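Local coordinates for protein nucleocapsid (Crimean-congo hemorrhagic fever virus, PDB 4AKL) that binds single- and double-stranded RNA, probably takes part in packaging the viral genome, and probably has sequence-non-specific double-stranded DNA endonuclease activity, at residues F124-R134 against P465-K473. Residues are numbered along the deposited sequence; the frame is centred on the assembly and turned at random.
Sequences FNYQQAALKWR and PFQNAYNVK
An Asx turn at Asn-468, overlapping a type I beta turn from Ala-469 to Val-472, shapes the C-terminal loop where Asn-468 and Tyr-470 meet Leu-131 and Gln-127 of helix 120-136. Asn-468 OD1 accepts from Tyr-470 N at 2.8 Å. In Tyr-470 the ring carbon CG points opposite the main-chain nitrogen (chi1 179°), which carries the ring out to the helix. Gln-127 lies over one ring face, with CG 3.8 Å from the centroid of the Tyr-470 ring in a CH-pi contact. The Gln-127 chain bends at chi2 (-66°), which lays its amide nearly flat along the ring, the two planes 18° apart. Gln-127 NE2 is held by Gly-301 O and Gln-303 O. The Tyr-470 hydroxyl reaches Phe-124, OH to CD1 3.6 Å. A water donates to Gln-127 O and OE1 and accepts from Asn-468 ND2 at 2.7 Å, so it bridges helix and loop. Leu-131 CD2 packs against the Asn-468 amide, 3.9 Å from OD1. Arg-134 grips one atom end-on: NH1 and NH2 donate to Phe-466 O at 3.0 and 3.1 Å. The carbonyl oxygen lies near the guanidinium plane, while Asn-468 CB sits over one face. Arg-134 NE forms a salt bridge with Asp-305, which probably steadies the group. Helix 306-316 packs against Ala-130 and Arg-134, and helix 77-83 receives the Phe-466 ring.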
loop_
_atom_site.group_PDB
_atom_site.type_symbol
_atom_site.label_atom_id
_atom_site.label_comp_id
_atom_site.label_asym_id
_atom_site.label_seq_id
_atom_site.Cartn_x
_atom_site.Cartn_y
_atom_site.Cartn_z
ATOM N N PHE A 124 -8.517 -7.435 0.634
ATOM C CA PHE A 124 -8.334 -7.939 -0.739
ATOM C C PHE A 124 -9.085 -7.122 -1.747
ATOM O O PHE A 124 -8.525 -6.794 -2.788
ATOM C CB PHE A 124 -8.748 -9.397 -0.871
ATOM C CG PHE A 124 -7.795 -10.367 -0.239
ATOM C CD1 PHE A 124 -6.449 -10.049 -0.002
ATOM C CD2 PHE A 124 -8.235 -11.622 0.100
ATOM C CE1 PHE A 124 -5.594 -10.992 0.576
ATOM C CE2 PHE A 124 -7.372 -12.547 0.672
ATOM C CZ PHE A 124 -6.050 -12.217 0.905
ATOM N N ASN A 125 -10.345 -6.761 -1.429
ATOM C CA ASN A 125 -11.160 -5.955 -2.302
ATOM C C ASN A 125 -10.512 -4.593 -2.589
ATOM O O ASN A 125 -10.551 -4.110 -3.726
ATOM C CB ASN A 125 -12.565 -5.792 -1.698
ATOM C CG ASN A 125 -13.512 -4.952 -2.576
ATOM O OD1 ASN A 125 -13.335 -3.736 -2.734
ATOM N ND2 ASN A 125 -14.528 -5.599 -3.130
ATOM N N TYR A 126 -9.901 -3.981 -1.561
ATOM C CA TYR A 126 -9.278 -2.694 -1.742
ATOM C C TYR A 126 -8.074 -2.829 -2.696
ATOM O O TYR A 126 -7.873 -2.005 -3.541
ATOM C CB TYR A 126 -8.821 -2.118 -0.365
ATOM C CG TYR A 126 -7.774 -1.035 -0.461
ATOM C CD1 TYR A 126 -6.452 -1.346 -0.510
ATOM C CD2 TYR A 126 -8.123 0.294 -0.513
ATOM C CE1 TYR A 126 -5.462 -0.341 -0.589
ATOM C CE2 TYR A 126 -7.139 1.329 -0.610
ATOM C CZ TYR A 126 -5.810 0.992 -0.650
ATOM O OH TYR A 126 -4.780 1.959 -0.720
ATOM N N GLN A 127 -7.263 -3.869 -2.533
ATOM C CA GLN A 127 -6.090 -4.044 -3.403
ATOM C C GLN A 127 -6.522 -4.244 -4.836
ATOM O O GLN A 127 -5.964 -3.625 -5.751
ATOM C CB GLN A 127 -5.192 -5.199 -2.933
ATOM C CG GLN A 127 -4.599 -4.989 -1.498
ATOM C CD GLN A 127 -3.607 -3.821 -1.360
ATOM O OE1 GLN A 127 -3.026 -3.324 -2.346
ATOM N NE2 GLN A 127 -3.406 -3.380 -0.113
ATOM N N GLN A 128 -7.548 -5.057 -5.045
ATOM C CA GLN A 128 -8.038 -5.305 -6.415
ATOM C C GLN A 128 -8.640 -4.045 -6.989
ATOM O O GLN A 128 -8.472 -3.757 -8.203
ATOM C CB GLN A 128 -9.066 -6.476 -6.441
ATOM C CG GLN A 128 -8.480 -7.823 -5.973
ATOM C CD GLN A 128 -7.036 -8.134 -6.580
ATOM O OE1 GLN A 128 -6.016 -8.264 -5.843
ATOM N NE2 GLN A 128 -6.972 -8.209 -7.898
ATOM N N ALA A 129 -9.351 -3.289 -6.134
ATOM C CA ALA A 129 -9.928 -2.034 -6.566
ATOM C C ALA A 129 -8.854 -1.017 -7.026
ATOM O O ALA A 129 -9.064 -0.297 -7.980
ATOM C CB ALA A 129 -10.832 -1.438 -5.493
ATOM N N ALA A 130 -7.734 -0.991 -6.336
ATOM C CA ALA A 130 -6.627 -0.084 -6.654
ATOM C C ALA A 130 -6.006 -0.410 -8.004
ATOM O O ALA A 130 -5.677 0.472 -8.765
ATOM C CB ALA A 130 -5.564 -0.121 -5.561
ATOM N N LEU A 131 -5.841 -1.672 -8.281
ATOM C CA LEU A 131 -5.318 -2.068 -9.579
ATOM C C LEU A 131 -6.342 -1.746 -10.695
ATOM O O LEU A 131 -5.971 -1.219 -11.749
ATOM C CB LEU A 131 -4.924 -3.518 -9.576
ATOM C CG LEU A 131 -3.757 -3.890 -8.654
ATOM C CD1 LEU A 131 -3.706 -5.488 -8.430
ATOM C CD2 LEU A 131 -2.363 -3.345 -9.133
ATOM N N LYS A 132 -7.613 -2.026 -10.443
ATOM C CA LYS A 132 -8.658 -1.684 -11.398
ATOM C C LYS A 132 -8.709 -0.181 -11.723
ATOM O O LYS A 132 -8.769 0.195 -12.902
ATOM C CB LYS A 132 -10.022 -2.148 -10.895
ATOM C CG LYS A 132 -11.189 -1.960 -11.931
ATOM C CD LYS A 132 -12.443 -2.750 -11.513
ATOM C CE LYS A 132 -13.727 -2.261 -12.260
ATOM N NZ LYS A 132 -13.482 -2.143 -13.691
ATOM N N TRP A 133 -8.685 0.655 -10.678
ATOM C CA TRP A 133 -8.685 2.074 -10.820
ATOM C C TRP A 133 -7.535 2.489 -11.723
ATOM O O TRP A 133 -7.763 3.242 -12.670
ATOM C CB TRP A 133 -8.559 2.711 -9.446
ATOM C CG TRP A 133 -8.498 4.180 -9.368
ATOM C CD1 TRP A 133 -9.545 5.055 -9.189
ATOM C CD2 TRP A 133 -7.328 4.966 -9.420
ATOM N NE1 TRP A 133 -9.093 6.354 -9.136
ATOM C CE2 TRP A 133 -7.727 6.335 -9.274
ATOM C CE3 TRP A 133 -5.979 4.671 -9.572
ATOM C CZ2 TRP A 133 -6.796 7.399 -9.268
ATOM C CZ3 TRP A 133 -5.041 5.742 -9.572
ATOM C CH2 TRP A 133 -5.479 7.085 -9.421
ATOM N N ARG A 134 -6.319 2.002 -11.433
ATOM C CA ARG A 134 -5.151 2.309 -12.239
ATOM C C ARG A 134 -5.330 1.913 -13.739
ATOM O O ARG A 134 -5.072 2.711 -14.617
ATOM C CB ARG A 134 -3.911 1.630 -11.678
ATOM C CG ARG A 134 -3.444 2.228 -10.400
ATOM C CD ARG A 134 -2.455 1.397 -9.710
ATOM N NE ARG A 134 -1.821 2.172 -8.587
ATOM C CZ ARG A 134 -0.617 2.748 -8.600
ATOM N NH1 ARG A 134 0.190 2.683 -9.666
ATOM N NH2 ARG A 134 -0.184 3.379 -7.509
ATOM N N PRO A 465 6.938 7.140 -5.407
ATOM C CA PRO A 465 5.730 7.047 -4.598
ATOM C C PRO A 465 4.472 6.595 -5.345
ATOM O O PRO A 465 3.510 6.206 -4.683
ATOM C CB PRO A 465 5.530 8.480 -4.047
ATOM C CG PRO A 465 6.324 9.352 -4.872
ATOM C CD PRO A 465 7.444 8.522 -5.482
ATOM N N PHE A 466 4.493 6.644 -6.709
ATOM C CA PHE A 466 3.330 6.322 -7.522
ATOM C C PHE A 466 3.262 4.888 -8.023
ATOM O O PHE A 466 2.371 4.567 -8.765
ATOM C CB PHE A 466 3.222 7.316 -8.670
ATOM C CG PHE A 466 3.111 8.700 -8.167
ATOM C CD1 PHE A 466 1.914 9.164 -7.688
ATOM C CD2 PHE A 466 4.220 9.530 -8.123
ATOM C CE1 PHE A 466 1.799 10.495 -7.144
ATOM C CE2 PHE A 466 4.109 10.825 -7.594
ATOM C CZ PHE A 466 2.873 11.303 -7.107
ATOM N N GLN A 467 4.191 4.059 -7.587
ATOM C CA GLN A 467 4.167 2.632 -7.834
ATOM C C GLN A 467 3.318 1.909 -6.830
ATOM O O GLN A 467 3.296 2.270 -5.689
ATOM C CB GLN A 467 5.595 2.046 -7.806
ATOM C CG GLN A 467 6.328 2.283 -9.073
ATOM C CD GLN A 467 7.834 2.204 -8.949
ATOM O OE1 GLN A 467 8.414 2.286 -7.838
ATOM N NE2 GLN A 467 8.491 2.066 -10.095
ATOM N N ASN A 468 2.602 0.895 -7.274
ATOM C CA ASN A 468 1.836 -0.010 -6.408
ATOM C C ASN A 468 2.679 -1.240 -6.318
ATOM O O ASN A 468 3.150 -1.764 -7.366
ATOM C CB ASN A 468 0.449 -0.267 -7.000
ATOM C CG ASN A 468 -0.301 -1.474 -6.355
ATOM O OD1 ASN A 468 0.210 -2.613 -6.287
ATOM N ND2 ASN A 468 -1.525 -1.221 -5.926
ATOM N N ALA A 469 2.894 -1.736 -5.100
ATOM C CA ALA A 469 3.792 -2.897 -4.915
ATOM C C ALA A 469 3.075 -4.113 -4.334
ATOM O O ALA A 469 3.744 -5.034 -3.808
ATOM C CB ALA A 469 5.016 -2.503 -4.044
ATOM N N TYR A 470 1.744 -4.140 -4.448
ATOM C CA TYR A 470 0.964 -5.241 -3.911
ATOM C C TYR A 470 1.416 -6.607 -4.453
ATOM O O TYR A 470 1.545 -7.507 -3.652
ATOM C CB TYR A 470 -0.560 -5.074 -4.140
ATOM C CG TYR A 470 -1.364 -6.265 -3.588
ATOM C CD1 TYR A 470 -1.279 -6.595 -2.250
ATOM C CD2 TYR A 470 -2.199 -7.047 -4.395
ATOM C CE1 TYR A 470 -1.970 -7.646 -1.719
ATOM C CE2 TYR A 470 -2.921 -8.120 -3.847
ATOM C CZ TYR A 470 -2.787 -8.401 -2.501
ATOM O OH TYR A 470 -3.444 -9.428 -1.881
ATOM N N ASN A 471 1.669 -6.740 -5.772
ATOM C CA ASN A 471 2.099 -8.045 -6.404
ATOM C C ASN A 471 3.597 -8.345 -6.429
ATOM O O ASN A 471 4.035 -9.168 -7.185
ATOM C CB ASN A 471 1.560 -8.158 -7.858
ATOM C CG ASN A 471 0.089 -8.243 -7.902
ATOM O OD1 ASN A 471 -0.508 -9.052 -7.186
ATOM N ND2 ASN A 471 -0.536 -7.420 -8.735
ATOM N N VAL A 472 4.372 -7.642 -5.617
ATOM C CA VAL A 472 5.790 -7.928 -5.411
ATOM C C VAL A 472 5.823 -9.114 -4.420
ATOM O O VAL A 472 5.105 -9.110 -3.404
ATOM C CB VAL A 472 6.584 -6.660 -4.918
ATOM C CG1 VAL A 472 7.888 -7.025 -4.371
ATOM C CG2 VAL A 472 6.777 -5.699 -6.053
ATOM N N LYS A 473 6.653 -10.113 -4.739
ATOM C CA LYS A 473 6.724 -11.368 -4.005
ATOM C C LYS A 473 8.026 -11.466 -3.220
ATOM O O LYS A 473 9.104 -11.050 -3.700
ATOM C CB LYS A 473 6.533 -12.613 -4.950
ATOM C CG LYS A 473 6.413 -12.248 -6.454
ATOM C CD LYS A 473 6.158 -13.380 -7.440
ATOM C CE LYS A 473 5.927 -12.794 -8.889
ATOM N NZ LYS A 473 4.877 -11.659 -8.894
HETATM O O HOH W 1 -3.093 -3.258 -5.213
#